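Local coordinates for pectate lyase 47 (Bacillus sp. TS-47, PDB 1VBL), which probably cleaves the pectate of plant cell walls by calcium-dependent elimination, as a thermostable secreted lyase of polysaccharide lyase family 1, at residues R125-V130 and S187-I192. Sequence-based numbering, arbitrary orientation.
Sequences RIMVYV and SEYDSI. With CA (calcium ion), chain B.
The ring of Y189 meets I126 over a face and M127 obliquely, two different approaches to one aromatic group. For I126 the evidence is a CH-pi geometry: CD1 lies 3.8 Å from the centroid of the Y189 ring, only 18° off the normal, and displaced toward the CD2–CE2 rim, with CD1 to CD2 of Y189 at 3.6 Å. I126 sets CG1 between its backbone N and carbonyl carbon (chi1 73°), and the extended outer bond then carries CD1 to the ring; the two side chains cross at about a right angle. On the opposite face of the Y189 ring lies CB of E188, offset toward the rim.

M127 comes in by the other ortho carbon, its CG 3.7 Å from CD1 of Y189. Its SD stands 4.9 Å from the ring centroid and 58° off the normal, an oblique Met-aromatic contact. The chain, bent at both outer torsions, brings CE within 3.4 Å of the backbone O of D190. No hydrogen bond links the segments. An alanine at Y189 is likely to leave I126 CD1 without its aromatic face and M127 freer to turn, opening a gap beside helix 110-126.

CB of D190 points away from the 125-130 segment, and OD1 and OD2 of D190 each bind the calcium ion at 2.6 Å; OD1 also accepts a hydrogen bond from G230 N. D229, D233 and three waters complete the coordination. The arrangement thus joins the junction of helix 110-126 and strand 127-129, an outermost strand of a parallel sheet in the family's beta-helix fold, to the loop bearing the acidic calcium site of a pectate lyase.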
loop_
_atom_site.group_PDB
_atom_site.type_symbol
_atom_site.label_atom_id
_atom_site.label_comp_id
_atom_site.label_asym_id
_atom_site.label_seq_id
_atom_site.Cartn_x
_atom_site.Cartn_y
_atom_site.Cartn_z
ATOM N N ARG A 125 -5.169 -5.863 17.838
ATOM C CA ARG A 125 -5.550 -7.223 17.463
ATOM C C ARG A 125 -5.381 -7.591 15.990
ATOM O O ARG A 125 -4.944 -8.702 15.682
ATOM C CB ARG A 125 -7.003 -7.508 17.868
ATOM C CG ARG A 125 -7.541 -8.854 17.363
ATOM C CD ARG A 125 -8.807 -9.274 18.111
ATOM N NE ARG A 125 -8.526 -9.559 19.517
ATOM C CZ ARG A 125 -8.073 -10.723 19.976
ATOM N NH1 ARG A 125 -7.853 -11.735 19.147
ATOM N NH2 ARG A 125 -7.815 -10.866 21.268
ATOM N N ILE A 126 -5.720 -6.672 15.090
ATOM C CA ILE A 126 -5.649 -6.962 13.659
ATOM C C ILE A 126 -4.362 -6.619 12.912
ATOM O O ILE A 126 -4.145 -7.122 11.810
ATOM C CB ILE A 126 -6.830 -6.314 12.903
ATOM C CG1 ILE A 126 -6.644 -4.798 12.812
ATOM C CG2 ILE A 126 -8.144 -6.651 13.621
ATOM C CD1 ILE A 126 -7.731 -4.105 12.007
ATOM N N MET A 127 -3.520 -5.759 13.479
ATOM C CA MET A 127 -2.264 -5.427 12.812
ATOM C C MET A 127 -1.198 -6.359 13.370
ATOM O O MET A 127 -0.785 -6.240 14.527
ATOM C CB MET A 127 -1.888 -3.961 13.042
ATOM C CG MET A 127 -2.847 -2.972 12.378
ATOM S SD MET A 127 -3.266 -3.399 10.649
ATOM C CE MET A 127 -1.676 -3.233 9.878
ATOM N N VAL A 128 -0.775 -7.301 12.534
ATOM C CA VAL A 128 0.208 -8.312 12.908
ATOM C C VAL A 128 1.647 -7.869 12.664
ATOM O O VAL A 128 2.022 -7.535 11.538
ATOM C CB VAL A 128 -0.054 -9.624 12.120
ATOM C CG1 VAL A 128 0.947 -10.695 12.511
ATOM C CG2 VAL A 128 -1.476 -10.105 12.379
ATOM N N TYR A 129 2.452 -7.871 13.724
ATOM C CA TYR A 129 3.858 -7.488 13.615
ATOM C C TYR A 129 4.671 -8.597 12.957
ATOM O O TYR A 129 4.448 -9.784 13.220
ATOM C CB TYR A 129 4.445 -7.207 15.000
ATOM C CG TYR A 129 4.105 -5.849 15.556
ATOM C CD1 TYR A 129 4.756 -4.702 15.099
ATOM C CD2 TYR A 129 3.132 -5.704 16.543
ATOM C CE1 TYR A 129 4.448 -3.447 15.616
ATOM C CE2 TYR A 129 2.815 -4.457 17.064
ATOM C CZ TYR A 129 3.475 -3.334 16.596
ATOM O OH TYR A 129 3.152 -2.100 17.105
ATOM N N VAL A 130 5.618 -8.206 12.109
ATOM C CA VAL A 130 6.482 -9.162 11.425
ATOM C C VAL A 130 7.927 -8.867 11.814
ATOM O O VAL A 130 8.393 -7.733 11.685
ATOM C CB VAL A 130 6.346 -9.061 9.882
ATOM C CG1 VAL A 130 7.234 -10.110 9.207
ATOM C CG2 VAL A 130 4.895 -9.265 9.470
ATOM N N SER A 187 -8.871 6.535 8.212
ATOM C CA SER A 187 -8.617 5.284 8.902
ATOM C C SER A 187 -7.132 5.011 9.060
ATOM O O SER A 187 -6.300 5.646 8.419
ATOM C CB SER A 187 -9.305 4.140 8.167
ATOM O OG SER A 187 -10.708 4.263 8.307
ATOM N N GLU A 188 -6.819 4.040 9.907
ATOM C CA GLU A 188 -5.440 3.704 10.239
ATOM C C GLU A 188 -4.822 2.444 9.636
ATOM O O GLU A 188 -3.605 2.361 9.497
ATOM C CB GLU A 188 -5.339 3.610 11.767
ATOM C CG GLU A 188 -4.076 2.956 12.304
ATOM C CD GLU A 188 -3.028 3.960 12.730
ATOM O OE1 GLU A 188 -1.927 3.530 13.131
ATOM O OE2 GLU A 188 -3.307 5.178 12.672
ATOM N N TYR A 189 -5.647 1.476 9.262
ATOM C CA TYR A 189 -5.120 0.203 8.789
ATOM C C TYR A 189 -4.837 -0.005 7.309
ATOM O O TYR A 189 -5.664 0.298 6.448
ATOM C CB TYR A 189 -6.036 -0.919 9.299
ATOM C CG TYR A 189 -6.459 -0.706 10.742
ATOM C CD1 TYR A 189 -5.504 -0.517 11.745
ATOM C CD2 TYR A 189 -7.808 -0.625 11.093
ATOM C CE1 TYR A 189 -5.881 -0.243 13.062
ATOM C CE2 TYR A 189 -8.197 -0.349 12.413
ATOM C CZ TYR A 189 -7.226 -0.157 13.388
ATOM O OH TYR A 189 -7.594 0.145 14.683
ATOM N N ASP A 190 -3.647 -0.543 7.039
ATOM C CA ASP A 190 -3.202 -0.867 5.682
ATOM C C ASP A 190 -3.018 -2.379 5.633
ATOM O O ASP A 190 -2.810 -3.010 6.669
ATOM C CB ASP A 190 -1.842 -0.245 5.378
ATOM C CG ASP A 190 -1.733 1.172 5.848
ATOM O OD1 ASP A 190 -2.650 1.966 5.553
ATOM O OD2 ASP A 190 -0.722 1.494 6.507
ATOM N N SER A 191 -3.065 -2.964 4.438
ATOM C CA SER A 191 -2.855 -4.404 4.325
ATOM C C SER A 191 -1.399 -4.687 4.690
ATOM O O SER A 191 -1.086 -5.688 5.330
ATOM C CB SER A 191 -3.158 -4.881 2.902
ATOM O OG SER A 191 -4.559 -4.873 2.669
ATOM N N ILE A 192 -0.514 -3.787 4.273
ATOM C CA ILE A 192 0.907 -3.895 4.579
ATOM C C ILE A 192 1.436 -2.500 4.864
ATOM O O ILE A 192 1.323 -1.599 4.032
ATOM C CB ILE A 192 1.724 -4.507 3.413
ATOM C CG1 ILE A 192 1.324 -5.970 3.206
ATOM C CG2 ILE A 192 3.220 -4.413 3.722
ATOM C CD1 ILE A 192 2.122 -6.686 2.125
HETATM CA CA CA B . -1.205 4.078 6.209
HETATM O O HOH W 1 -2.286 3.823 8.327
HETATM O O HOH W 2 1.306 4.314 6.914
HETATM O O HOH W 3 -1.313 6.585 6.353
#